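CHIR AB1 (Gallus gallus, PDB 2VSD) serves as a primordial avian Fc receptor, probably binding the Fc region of chicken antibody IgY through its extracellular immunoglobulin domain. Local coordinates at residues Leu10-Gly15 with Asp20-Arg25; Leu24-Pro29 with Ala33-Trp38; Phe45-Asp50 with Asp54-Ser59; Phe58-Ala61 with Glu66-Gly69. One frame throughout, in Å; residues are numbered along the deposited sequence.

Interaction 1 (Leu10-Gly15 with Asp20-Arg25); sequences LHPSQG and DTVTLR. Unlike the reference sequence in segment 20-25: Thr21 (reference Asn).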
loop_
_atom_site.group_PDB
_atom_site.type_symbol
_atom_site.label_atom_id
_atom_site.label_comp_id
_atom_site.label_asym_id
_atom_site.label_seq_id
_atom_site.Cartn_x
_atom_site.Cartn_y
_atom_site.Cartn_z
ATOM N N LEU A 10 -12.610 -0.281 15.895
ATOM C CA LEU A 10 -11.489 0.076 16.761
ATOM C C LEU A 10 -11.787 -0.272 18.218
ATOM O O LEU A 10 -12.827 0.148 18.748
ATOM C CB LEU A 10 -11.215 1.565 16.606
ATOM C CG LEU A 10 -10.372 2.244 17.698
ATOM C CD1 LEU A 10 -8.913 1.799 17.607
ATOM C CD2 LEU A 10 -10.489 3.763 17.602
ATOM N N HIS A 11 -10.873 -0.999 18.869
ATOM C CA HIS A 11 -11.053 -1.346 20.297
ATOM C C HIS A 11 -9.708 -1.242 20.988
ATOM O O HIS A 11 -8.737 -1.805 20.505
ATOM C CB HIS A 11 -11.591 -2.776 20.478
ATOM C CG HIS A 11 -12.938 -3.001 19.848
ATOM N ND1 HIS A 11 -13.087 -3.500 18.570
ATOM C CD2 HIS A 11 -14.189 -2.734 20.292
ATOM C CE1 HIS A 11 -14.373 -3.559 18.266
ATOM N NE2 HIS A 11 -15.063 -3.097 19.293
ATOM N N PRO A 12 -9.640 -0.517 22.114
ATOM C CA PRO A 12 -10.663 0.365 22.654
ATOM C C PRO A 12 -10.759 1.642 21.808
ATOM O O PRO A 12 -9.798 1.996 21.101
ATOM C CB PRO A 12 -10.107 0.709 24.042
ATOM C CG PRO A 12 -8.599 0.652 23.820
ATOM C CD PRO A 12 -8.426 -0.529 22.950
ATOM N N SER A 13 -11.893 2.333 21.886
ATOM C CA SER A 13 -12.051 3.582 21.131
ATOM C C SER A 13 -12.129 4.821 22.033
ATOM O O SER A 13 -11.903 5.939 21.576
ATOM C CB SER A 13 -13.281 3.500 20.234
ATOM O OG SER A 13 -14.397 3.088 21.001
ATOM N N GLN A 14 -12.439 4.614 23.317
ATOM C CA GLN A 14 -12.551 5.721 24.268
ATOM C C GLN A 14 -11.459 5.672 25.321
ATOM O O GLN A 14 -11.074 4.571 25.737
ATOM C CB GLN A 14 -13.918 5.735 24.959
ATOM C CG GLN A 14 -15.110 5.742 23.976
ATOM C CD GLN A 14 -15.241 7.052 23.240
ATOM O OE1 GLN A 14 -14.851 8.097 23.762
ATOM N NE2 GLN A 14 -15.774 7.003 22.005
ATOM N N GLY A 15 -10.994 6.858 25.713
ATOM C CA GLY A 15 -9.944 7.045 26.725
ATOM C C GLY A 15 -8.593 6.408 26.358
ATOM O O GLY A 15 -7.824 6.023 27.241
ATOM N N ASP A 20 -1.078 2.578 25.358
ATOM C CA ASP A 20 -2.132 1.585 25.247
ATOM C C ASP A 20 -1.986 0.813 23.947
ATOM O O ASP A 20 -1.402 1.319 23.000
ATOM C CB ASP A 20 -3.509 2.241 25.251
ATOM C CG ASP A 20 -3.894 2.802 26.572
ATOM O OD1 ASP A 20 -3.199 2.556 27.599
ATOM O OD2 ASP A 20 -4.898 3.539 26.562
ATOM N N THR A 21 -2.513 -0.413 23.905
ATOM C CA THR A 21 -2.543 -1.201 22.667
ATOM C C THR A 21 -3.954 -1.126 22.055
ATOM O O THR A 21 -4.967 -1.281 22.763
ATOM C CB THR A 21 -2.053 -2.675 22.937
ATOM O OG1 THR A 21 -0.713 -2.603 23.414
ATOM C CG2 THR A 21 -2.094 -3.541 21.652
ATOM N N VAL A 22 -4.030 -0.810 20.765
ATOM C CA VAL A 22 -5.306 -0.770 20.063
ATOM C C VAL A 22 -5.353 -1.846 18.981
ATOM O O VAL A 22 -4.325 -2.277 18.468
ATOM C CB VAL A 22 -5.647 0.615 19.435
ATOM C CG1 VAL A 22 -5.768 1.698 20.504
ATOM C CG2 VAL A 22 -4.573 1.030 18.364
ATOM N N THR A 23 -6.571 -2.252 18.648
ATOM C CA THR A 23 -6.801 -3.239 17.625
ATOM C C THR A 23 -7.793 -2.637 16.649
ATOM O O THR A 23 -8.910 -2.217 17.035
ATOM C CB THR A 23 -7.399 -4.548 18.206
ATOM O OG1 THR A 23 -6.445 -5.169 19.079
ATOM C CG2 THR A 23 -7.701 -5.515 17.056
ATOM N N LEU A 24 -7.385 -2.606 15.387
ATOM C CA LEU A 24 -8.225 -2.190 14.290
ATOM C C LEU A 24 -8.581 -3.452 13.528
ATOM O O LEU A 24 -7.700 -4.112 12.959
ATOM C CB LEU A 24 -7.451 -1.253 13.338
ATOM C CG LEU A 24 -7.219 0.210 13.734
ATOM C CD1 LEU A 24 -8.522 1.010 13.735
ATOM C CD2 LEU A 24 -6.456 0.369 15.047
ATOM N N ARG A 25 -9.857 -3.796 13.541
ATOM C CA ARG A 25 -10.284 -5.064 12.969
ATOM C C ARG A 25 -11.007 -4.767 11.655
ATOM O O ARG A 25 -12.028 -4.036 11.631
ATOM C CB ARG A 25 -11.175 -5.804 13.981
ATOM C CG ARG A 25 -11.685 -7.125 13.507
ATOM C CD ARG A 25 -12.407 -7.859 14.642
ATOM N NE ARG A 25 -13.163 -9.000 14.118
ATOM C CZ ARG A 25 -12.707 -10.249 14.052
ATOM N NH1 ARG A 25 -11.485 -10.551 14.488
ATOM N NH2 ARG A 25 -13.490 -11.203 13.559
HETATM O O HOH W 1 -11.193 -4.092 16.845
HETATM O O HOH W 2 -6.742 -3.778 21.858
HETATM O O HOH W 3 -5.647 5.008 28.901
#

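Interaction 2 (Leu24-Pro29 with Ala33-Trp38); sequences LRCHLP and AWVQLW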
loop_
_atom_site.group_PDB
_atom_site.type_symbol
_atom_site.label_atom_id
_atom_site.label_comp_id
_atom_site.label_asym_id
_atom_site.label_seq_id
_atom_site.Cartn_x
_atom_site.Cartn_y
_atom_site.Cartn_z
ATOM N N LEU A 24 -7.385 -2.606 15.387
ATOM C CA LEU A 24 -8.225 -2.190 14.290
ATOM C C LEU A 24 -8.581 -3.452 13.528
ATOM O O LEU A 24 -7.700 -4.112 12.959
ATOM C CB LEU A 24 -7.451 -1.253 13.338
ATOM C CG LEU A 24 -7.219 0.210 13.734
ATOM C CD1 LEU A 24 -8.522 1.010 13.735
ATOM C CD2 LEU A 24 -6.456 0.369 15.047
ATOM N N ARG A 25 -9.857 -3.796 13.541
ATOM C CA ARG A 25 -10.284 -5.064 12.969
ATOM C C ARG A 25 -11.007 -4.767 11.655
ATOM O O ARG A 25 -12.028 -4.036 11.631
ATOM C CB ARG A 25 -11.175 -5.804 13.981
ATOM C CG ARG A 25 -11.685 -7.125 13.507
ATOM C CD ARG A 25 -12.407 -7.859 14.642
ATOM N NE ARG A 25 -13.163 -9.000 14.118
ATOM C CZ ARG A 25 -12.707 -10.249 14.052
ATOM N NH1 ARG A 25 -11.485 -10.551 14.488
ATOM N NH2 ARG A 25 -13.490 -11.203 13.559
ATOM N N CYS A 26 -10.490 -5.337 10.566
ATOM C CA CYS A 26 -11.031 -5.064 9.244
ATOM C C CYS A 26 -11.838 -6.276 8.839
ATOM O O CYS A 26 -11.276 -7.377 8.677
ATOM C CB CYS A 26 -9.927 -4.807 8.208
ATOM S SG CYS A 26 -10.550 -4.280 6.572
ATOM N N HIS A 27 -13.137 -6.063 8.685
ATOM C CA HIS A 27 -14.078 -7.153 8.361
ATOM C C HIS A 27 -14.313 -7.261 6.878
ATOM O O HIS A 27 -14.683 -6.290 6.239
ATOM C CB HIS A 27 -15.424 -6.902 9.037
ATOM C CG HIS A 27 -15.345 -6.859 10.529
ATOM N ND1 HIS A 27 -15.182 -5.683 11.235
ATOM C CD2 HIS A 27 -15.403 -7.849 11.452
ATOM C CE1 HIS A 27 -15.139 -5.950 12.529
ATOM N NE2 HIS A 27 -15.277 -7.256 12.689
ATOM N N LEU A 28 -14.116 -8.456 6.329
ATOM C CA LEU A 28 -14.376 -8.658 4.906
ATOM C C LEU A 28 -14.811 -10.097 4.617
ATOM O O LEU A 28 -14.861 -10.906 5.540
ATOM C CB LEU A 28 -13.205 -8.181 4.017
ATOM C CG LEU A 28 -11.664 -8.304 4.110
ATOM C CD1 LEU A 28 -11.063 -8.439 5.517
ATOM C CD2 LEU A 28 -11.060 -9.344 3.141
ATOM N N PRO A 29 -15.145 -10.408 3.345
ATOM C CA PRO A 29 -15.585 -11.775 3.024
ATOM C C PRO A 29 -14.525 -12.863 3.207
ATOM O O PRO A 29 -13.321 -12.575 3.282
ATOM C CB PRO A 29 -16.001 -11.682 1.550
ATOM C CG PRO A 29 -16.243 -10.225 1.297
ATOM C CD PRO A 29 -15.189 -9.543 2.156
ATOM N N ALA A 33 -7.027 -12.656 0.823
ATOM C CA ALA A 33 -6.843 -11.266 0.385
ATOM C C ALA A 33 -5.718 -10.569 1.145
ATOM O O ALA A 33 -5.381 -10.948 2.266
ATOM C CB ALA A 33 -8.146 -10.479 0.511
ATOM N N TRP A 34 -5.119 -9.581 0.500
ATOM C CA TRP A 34 -4.162 -8.674 1.149
ATOM C C TRP A 34 -4.979 -7.550 1.747
ATOM O O TRP A 34 -5.790 -6.968 1.060
ATOM C CB TRP A 34 -3.136 -8.138 0.127
ATOM C CG TRP A 34 -1.986 -9.075 -0.004
ATOM C CD1 TRP A 34 -1.771 -9.995 -1.009
ATOM C CD2 TRP A 34 -0.912 -9.242 0.925
ATOM N NE1 TRP A 34 -0.612 -10.685 -0.768
ATOM C CE2 TRP A 34 -0.083 -10.272 0.423
ATOM C CE3 TRP A 34 -0.551 -8.603 2.115
ATOM C CZ2 TRP A 34 1.077 -10.659 1.057
ATOM C CZ3 TRP A 34 0.599 -9.005 2.761
ATOM C CH2 TRP A 34 1.404 -10.023 2.231
ATOM N N VAL A 35 -4.791 -7.279 3.037
ATOM C CA VAL A 35 -5.606 -6.253 3.691
ATOM C C VAL A 35 -4.691 -5.088 4.051
ATOM O O VAL A 35 -3.576 -5.319 4.515
ATOM C CB VAL A 35 -6.284 -6.802 4.941
ATOM C CG1 VAL A 35 -7.261 -5.777 5.513
ATOM C CG2 VAL A 35 -7.021 -8.118 4.614
ATOM N N GLN A 36 -5.152 -3.860 3.817
ATOM C CA GLN A 36 -4.339 -2.680 4.125
ATOM C C GLN A 36 -4.978 -1.816 5.211
ATOM O O GLN A 36 -6.199 -1.586 5.176
ATOM C CB GLN A 36 -4.232 -1.826 2.889
ATOM C CG GLN A 36 -3.556 -2.558 1.731
ATOM C CD GLN A 36 -3.439 -1.735 0.471
ATOM O OE1 GLN A 36 -4.165 -0.751 0.264
ATOM N NE2 GLN A 36 -2.528 -2.164 -0.422
ATOM N N LEU A 37 -4.157 -1.279 6.108
ATOM C CA LEU A 37 -4.641 -0.278 7.032
ATOM C C LEU A 37 -4.020 1.053 6.639
ATOM O O LEU A 37 -2.793 1.164 6.590
ATOM C CB LEU A 37 -4.272 -0.620 8.487
ATOM C CG LEU A 37 -4.872 0.341 9.547
ATOM C CD1 LEU A 37 -6.392 0.105 9.745
ATOM C CD2 LEU A 37 -4.139 0.132 10.860
ATOM N N TRP A 38 -4.882 2.050 6.460
ATOM C CA TRP A 38 -4.503 3.389 6.001
ATOM C C TRP A 38 -4.758 4.360 7.127
ATOM O O TRP A 38 -5.772 4.230 7.856
ATOM C CB TRP A 38 -5.378 3.803 4.829
ATOM C CG TRP A 38 -5.018 3.065 3.584
ATOM C CD1 TRP A 38 -5.165 1.723 3.356
ATOM C CD2 TRP A 38 -4.432 3.625 2.408
ATOM N NE1 TRP A 38 -4.724 1.417 2.063
ATOM C CE2 TRP A 38 -4.261 2.564 1.475
ATOM C CE3 TRP A 38 -4.055 4.929 2.036
ATOM C CZ2 TRP A 38 -3.693 2.755 0.205
ATOM C CZ3 TRP A 38 -3.501 5.136 0.761
ATOM C CH2 TRP A 38 -3.326 4.038 -0.149
#

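Interaction 3 (Phe45-Asp50 with Asp54-Ser59); sequences FDKEKD and DAAEFS. Unlike the reference sequence in segment 45-50: Asp46 (reference Asn).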
loop_
_atom_site.group_PDB
_atom_site.type_symbol
_atom_site.label_atom_id
_atom_site.label_comp_id
_atom_site.label_asym_id
_atom_site.label_seq_id
_atom_site.Cartn_x
_atom_site.Cartn_y
_atom_site.Cartn_z
ATOM N N PHE A 45 -0.042 -0.114 7.354
ATOM C CA PHE A 45 0.316 -1.535 7.463
ATOM C C PHE A 45 -0.430 -2.305 6.405
ATOM O O PHE A 45 -1.496 -1.884 5.919
ATOM C CB PHE A 45 -0.155 -2.122 8.800
ATOM C CG PHE A 45 0.439 -1.460 10.008
ATOM C CD1 PHE A 45 1.821 -1.440 10.196
ATOM C CD2 PHE A 45 -0.385 -0.907 10.980
ATOM C CE1 PHE A 45 2.382 -0.877 11.343
ATOM C CE2 PHE A 45 0.159 -0.332 12.124
ATOM C CZ PHE A 45 1.532 -0.315 12.302
ATOM N N ASP A 46 0.126 -3.452 6.037
ATOM C CA ASP A 46 -0.685 -4.420 5.305
ATOM C C ASP A 46 -0.374 -5.790 5.855
ATOM O O ASP A 46 0.644 -5.966 6.542
ATOM C CB ASP A 46 -0.509 -4.323 3.780
ATOM C CG ASP A 46 0.878 -4.759 3.292
ATOM O OD1 ASP A 46 1.697 -5.244 4.078
ATOM O OD2 ASP A 46 1.134 -4.564 2.099
ATOM N N LYS A 47 -1.269 -6.740 5.605
ATOM C CA LYS A 47 -1.037 -8.136 5.983
ATOM C C LYS A 47 -1.956 -9.086 5.215
ATOM O O LYS A 47 -2.970 -8.680 4.640
ATOM C CB LYS A 47 -1.240 -8.324 7.484
ATOM C CG LYS A 47 -2.678 -8.131 7.934
ATOM C CD LYS A 47 -2.781 -8.150 9.458
ATOM C CE LYS A 47 -2.534 -9.519 10.017
ATOM N NZ LYS A 47 -2.442 -9.514 11.504
ATOM N N GLU A 48 -1.594 -10.361 5.231
ATOM C CA GLU A 48 -2.380 -11.406 4.584
ATOM C C GLU A 48 -3.584 -11.742 5.439
ATOM O O GLU A 48 -3.486 -11.765 6.661
ATOM C CB GLU A 48 -1.536 -12.685 4.450
ATOM C CG GLU A 48 -0.173 -12.498 3.826
ATOM C CD GLU A 48 0.931 -12.061 4.804
ATOM O OE1 GLU A 48 0.642 -11.383 5.833
ATOM O OE2 GLU A 48 2.119 -12.378 4.509
ATOM N N LYS A 49 -4.702 -12.039 4.794
ATOM C CA LYS A 49 -5.833 -12.631 5.493
ATOM C C LYS A 49 -6.210 -13.925 4.792
ATOM O O LYS A 49 -6.765 -13.898 3.680
ATOM C CB LYS A 49 -7.036 -11.684 5.531
ATOM C CG LYS A 49 -8.216 -12.241 6.351
ATOM C CD LYS A 49 -9.554 -11.646 5.958
ATOM C CE LYS A 49 -10.140 -12.280 4.710
ATOM N NZ LYS A 49 -10.530 -13.718 4.904
ATOM N N ASP A 50 -5.878 -15.038 5.447
ATOM C CA ASP A 50 -6.279 -16.379 5.010
ATOM C C ASP A 50 -7.773 -16.428 4.671
ATOM O O ASP A 50 -8.590 -15.712 5.268
ATOM C CB ASP A 50 -5.904 -17.415 6.079
ATOM C CG ASP A 50 -4.399 -17.485 6.328
ATOM O OD1 ASP A 50 -3.620 -17.491 5.344
ATOM O OD2 ASP A 50 -3.983 -17.535 7.515
ATOM N N ASP A 54 -12.652 -14.181 9.076
ATOM C CA ASP A 54 -13.698 -13.169 8.822
ATOM C C ASP A 54 -13.128 -11.748 8.787
ATOM O O ASP A 54 -13.813 -10.819 8.364
ATOM C CB ASP A 54 -14.789 -13.212 9.905
ATOM C CG ASP A 54 -15.800 -14.303 9.664
ATOM O OD1 ASP A 54 -16.288 -14.422 8.506
ATOM O OD2 ASP A 54 -16.102 -15.032 10.638
ATOM N N ALA A 55 -11.891 -11.602 9.263
ATOM C CA ALA A 55 -11.256 -10.280 9.454
ATOM C C ALA A 55 -9.733 -10.376 9.502
ATOM O O ALA A 55 -9.175 -11.440 9.780
ATOM C CB ALA A 55 -11.777 -9.634 10.756
ATOM N N ALA A 56 -9.058 -9.268 9.199
ATOM C CA ALA A 56 -7.636 -9.118 9.506
ATOM C C ALA A 56 -7.617 -8.132 10.655
ATOM O O ALA A 56 -8.375 -7.183 10.631
ATOM C CB ALA A 56 -6.884 -8.521 8.319
ATOM N N GLU A 57 -6.772 -8.365 11.653
ATOM C CA GLU A 57 -6.667 -7.460 12.793
ATOM C C GLU A 57 -5.284 -6.851 12.793
ATOM O O GLU A 57 -4.291 -7.570 12.611
ATOM C CB GLU A 57 -6.882 -8.205 14.116
ATOM C CG GLU A 57 -8.337 -8.524 14.388
ATOM C CD GLU A 57 -8.584 -8.954 15.817
ATOM O OE1 GLU A 57 -7.616 -9.294 16.532
ATOM O OE2 GLU A 57 -9.761 -8.939 16.227
ATOM N N PHE A 58 -5.218 -5.536 12.989
ATOM C CA PHE A 58 -3.951 -4.854 13.118
ATOM C C PHE A 58 -3.901 -4.398 14.558
ATOM O O PHE A 58 -4.647 -3.494 14.945
ATOM C CB PHE A 58 -3.904 -3.629 12.186
ATOM C CG PHE A 58 -4.084 -3.965 10.734
ATOM C CD1 PHE A 58 -2.967 -4.195 9.918
ATOM C CD2 PHE A 58 -5.359 -4.089 10.178
ATOM C CE1 PHE A 58 -3.127 -4.517 8.579
ATOM C CE2 PHE A 58 -5.530 -4.423 8.841
ATOM C CZ PHE A 58 -4.414 -4.635 8.037
ATOM N N SER A 59 -3.032 -4.996 15.358
ATOM C CA SER A 59 -2.923 -4.600 16.759
ATOM C C SER A 59 -1.563 -3.969 16.941
ATOM O O SER A 59 -0.550 -4.541 16.487
ATOM C CB SER A 59 -3.056 -5.798 17.698
ATOM O OG SER A 59 -4.349 -6.353 17.628
HETATM O O HOH W 4 -5.357 -10.895 11.304
#

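Interaction 4 (Phe58-Ala61 with Glu66-Gly69); sequences FSFA and EDAG. With NAG (2-acetamido-2-deoxy-beta-D-glucopyranose), chain B.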
loop_
_atom_site.group_PDB
_atom_site.type_symbol
_atom_site.label_atom_id
_atom_site.label_comp_id
_atom_site.label_asym_id
_atom_site.label_seq_id
_atom_site.Cartn_x
_atom_site.Cartn_y
_atom_site.Cartn_z
ATOM N N PHE A 58 -5.218 -5.536 12.989
ATOM C CA PHE A 58 -3.951 -4.854 13.118
ATOM C C PHE A 58 -3.901 -4.398 14.558
ATOM O O PHE A 58 -4.647 -3.494 14.945
ATOM C CB PHE A 58 -3.904 -3.629 12.186
ATOM C CG PHE A 58 -4.084 -3.965 10.734
ATOM C CD1 PHE A 58 -2.967 -4.195 9.918
ATOM C CD2 PHE A 58 -5.359 -4.089 10.178
ATOM C CE1 PHE A 58 -3.127 -4.517 8.579
ATOM C CE2 PHE A 58 -5.530 -4.423 8.841
ATOM C CZ PHE A 58 -4.414 -4.635 8.037
ATOM N N SER A 59 -3.032 -4.996 15.358
ATOM C CA SER A 59 -2.923 -4.600 16.759
ATOM C C SER A 59 -1.563 -3.969 16.941
ATOM O O SER A 59 -0.550 -4.541 16.487
ATOM C CB SER A 59 -3.056 -5.798 17.698
ATOM O OG SER A 59 -4.349 -6.353 17.628
ATOM N N PHE A 60 -1.541 -2.798 17.575
ATOM C CA PHE A 60 -0.275 -2.087 17.803
ATOM C C PHE A 60 -0.334 -1.200 19.032
ATOM O O PHE A 60 -1.431 -0.815 19.517
ATOM C CB PHE A 60 0.156 -1.286 16.569
ATOM C CG PHE A 60 -0.882 -0.318 16.056
ATOM C CD1 PHE A 60 -0.872 1.020 16.459
ATOM C CD2 PHE A 60 -1.846 -0.732 15.134
ATOM C CE1 PHE A 60 -1.819 1.920 15.980
ATOM C CE2 PHE A 60 -2.793 0.155 14.661
ATOM C CZ PHE A 60 -2.775 1.481 15.056
ATOM N N ALA A 61 0.847 -0.888 19.557
ATOM C CA ALA A 61 0.917 0.020 20.691
ATOM C C ALA A 61 0.842 1.454 20.189
ATOM O O ALA A 61 1.405 1.784 19.136
ATOM C CB ALA A 61 2.210 -0.213 21.454
ATOM N N GLU A 66 1.328 11.094 16.759
ATOM C CA GLU A 66 0.985 10.942 15.344
ATOM C C GLU A 66 0.187 9.680 15.030
ATOM O O GLU A 66 -0.269 9.498 13.900
ATOM C CB GLU A 66 2.219 11.103 14.435
ATOM C CG GLU A 66 2.857 12.520 14.596
ATOM C CD GLU A 66 4.071 12.708 13.704
ATOM O OE1 GLU A 66 4.597 11.694 13.200
ATOM O OE2 GLU A 66 4.504 13.874 13.524
ATOM N N ASP A 67 -0.015 8.838 16.047
ATOM C CA ASP A 67 -0.882 7.667 15.912
ATOM C C ASP A 67 -2.352 8.061 15.846
ATOM O O ASP A 67 -3.158 7.313 15.351
ATOM C CB ASP A 67 -0.685 6.654 17.069
ATOM C CG ASP A 67 0.606 5.881 16.946
ATOM O OD1 ASP A 67 0.942 5.456 15.820
ATOM O OD2 ASP A 67 1.284 5.693 17.974
ATOM N N ALA A 68 -2.680 9.248 16.332
ATOM C CA ALA A 68 -4.053 9.738 16.272
ATOM C C ALA A 68 -4.462 9.943 14.811
ATOM O O ALA A 68 -3.618 10.145 13.952
ATOM C CB ALA A 68 -4.155 11.063 17.047
ATOM N N GLY A 69 -5.752 9.861 14.510
ATOM C CA GLY A 69 -6.174 10.275 13.168
ATOM C C GLY A 69 -7.202 9.358 12.559
ATOM O O GLY A 69 -7.887 8.596 13.265
HETATM C C1 NAG B . -3.176 12.044 11.329
HETATM C C2 NAG B . -1.741 12.336 11.790
HETATM C C3 NAG B . -1.657 12.959 13.204
HETATM C C4 NAG B . -2.728 14.038 13.404
HETATM C C5 NAG B . -4.089 13.543 12.877
HETATM C C6 NAG B . -5.239 14.560 12.976
HETATM C C7 NAG B . -0.050 10.865 10.729
HETATM C C8 NAG B . -0.144 11.700 9.518
HETATM N N2 NAG B . -0.878 11.145 11.754
HETATM O O3 NAG B . -0.338 13.480 13.396
HETATM O O4 NAG B . -2.980 14.351 14.766
HETATM O O5 NAG B . -3.967 13.191 11.503
HETATM O O6 NAG B . -4.829 15.770 12.337
HETATM O O7 NAG B . 0.758 9.903 10.686
HETATM O O HOH W 5 2.669 3.586 17.274
#

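Interaction 1 (Leu10-Gly15 with Asp20-Arg25)
The carbonyl oxygen of Thr23 accepts two hydrogen bonds and one C-H...O contact. His11 N gives Thr23 O a hydrogen bond of 2.9 Å. A water donates a second bond, of 3.0 Å, to Thr23 O. That water also sits 2.6 Å from His11 ND1, in the plane of the imidazole and at its edge. The C-H...O contact comes from Leu10 CA, 3.5 Å from Thr23 O. In return Thr23 N donates to His11 O at 2.9 Å. His11 and Thr23 thus form an antiparallel hydrogen-bonded pair, with Leu10 and Leu24 as the non-hydrogen-bonded pair beside it. They join an outer strand, 7-11, to the middle strand, 21-27, in the three-stranded sheet of the immunoglobulin fold. A second water donates to His11 O and Thr21 O and accepts from Thr23 OG1, which also bonds Ser59 OG. On the buried face Leu10 and Leu24 lie side by side, with Leu10 CD1 3.8 Å from Leu24 CD2. Leu10 CG is anti to the backbone N (chi1 163°), which also brings CD1 to 3.9 Å from Val22 CB. Pro12 follows a cis peptide bond and has no N-H to continue the pairing. Its CD lies 4.2 Å from Val22 CG1. Farther along, a third water donates to both Gly15 O and Asp20 OD2, and Ser17 N bonds the same carboxylate oxygen.

Interaction 2 (Leu24-Pro29 with Ala33-Trp38)
Cys26 SG meets Val35 CG1 at 3.8 Å in the middle of the immunoglobulin beta sandwich. Strands 21-27 and 33-39 belong to different sheets, and no hydrogen bond joins the two segments. Side chains alone bridge them. Val35 uses both branches. CG1, anti to the backbone N (chi1 -173°), touches the cysteine, while CG2 meets Leu28 CD1 tip to tip at 4.2 Å. The other branch of Leu28, CD2, reaches Ala33 CB at 4.1 Å. Toward the opposite end, Leu24 and Leu37 cross at about a right angle, and Leu37 CD1 lies 4.0 Å from Leu24 CB. All six residues are buried. Around this first shell, the disulfide to Cys73 ties Cys26 to strand 69-78, so the sandwich is also linked covalently across its sheets. Tyr75 packs on Leu28, Tyr71 on Leu37, and Phe58 on Val35. On the other side of strand 33-39, Trp34, Gln36 and Trp38 turn away from this core and touch the second subunit, where Gln36 meets Gln36 of the other chain. There Trp38 NE1 donates to Gln36 OE1 at 2.9 Å, with the oxygen in the indole plane but the donor 37° out of the amide carbonyl plane.

Interaction 3 (Phe45-Asp50 with Asp54-Ser59)
Phe58 and Lys47 slide past each other in opposite directions, and the lysine chain runs over one face of the ring. Lys47 CD stands 3.7 Å above the ring plane, offset toward the rim, in a CH-pi contact. Lys47 CG also lies 3.7 Å from Phe58 CE1. The chain starts between the backbone N and the carbonyl carbon (chi1 67°) and bends at chi3 (-70°). This carries its amine past the ring to the backbone, where Lys47 NZ donates to Glu57 O at 2.9 Å. A water accepts from Glu57 N and, weakly, from Lys47 NZ. With Lys47 cut back to an alanine, that face of Phe58 would probably be less covered and Glu57 O would lose this donor. Phe45 CB adds an apolar contact 3.7 Å from Phe58 CD1. Lys49 packs its CG 3.6 Å from Ala55 O, then bends twice. Its NZ bonds Gln53 O and Met31 O as well as Asp50 O (2.8 Å). The two strands run antiparallel in direction but in different sheets. Within this chain, strand 42-49 is outermost beside 33-39, and 55-61 is outermost beside 21-27, so the contact closes one side of the immunoglobulin sandwich.

Interaction 4 (Phe58-Ala61 with Glu66-Gly69)
The turn that leads into strand 69-78 of the immunoglobulin domain carries the sequence Glu66-Asp67-Ala68-Gly69, and Asp67 ties it to the end of strand 55-61. The direct contact is slight. Asp67 OD1 lies 4.5 Å from Phe60 CE1, an oblique approach to the ring. The firmer link is a water, which donates to Ala61 O at 2.9 Å and to Asp67 OD2 at 2.6 Å. Asp67 CG is anti to its carbonyl carbon (chi1 -74°), which aims the carboxylate at strand 55-61 and the chain just beyond it. There OD2 also accepts from Thr63 N and Asn64 N, so three donors hold this one oxygen. OD1 pairs with Arg44 in a salt bridge, and the same arginine makes a cation-pi contact with Phe60. The buried carboxylate is therefore well satisfied and probably stays ionised. On the far side of the turn lies an N-acetylglucosamine of a glycan attached to the protein, probably at Asn40. Its N2 donates to Glu66 O at 2.8 Å, with an angle of 158° at the hydrogen. The Glu66 side chain runs beside the sugar, with CG 3.5 Å from the sugar O3. Gly69 CA is 3.9 Å from the sugar C5. A beta carbon at Gly69 would run into the sugar, and at these backbone angles it would also press on the carbonyl oxygen of Ala68. Finally, Asp67 O accepts from Tyr71 OH. This bond is the tyrosine corner, and it lies in the Asp-x-Gly-x-Tyr-x-Cys sequence, ending at Cys73, typical of immunoglobulin domains.

Overall arrangement
The four contacts follow one another along a single immunoglobulin domain. Interaction 1 lies within the three-stranded sheet, pairing strands 7-11 and 21-27. Interactions 2 and 3 pack that sheet against the four-stranded one, and their centres are about 5 Å apart. Interactions 1 and 2 share Leu24 and Arg25 on strand 21-27, with centres about 15 Å apart. Interactions 3 and 4 share Phe58 and Ser59 on strand 55-61, again about 15 Å apart. Interaction 4 lies near interaction 1, about 8 Å between centres, at the glycan-bearing end. Interactions 2 and 3 also touch the second subunit through residues of 33-38 and 45-50, so the four-stranded sheet faces the other copy in this assembly.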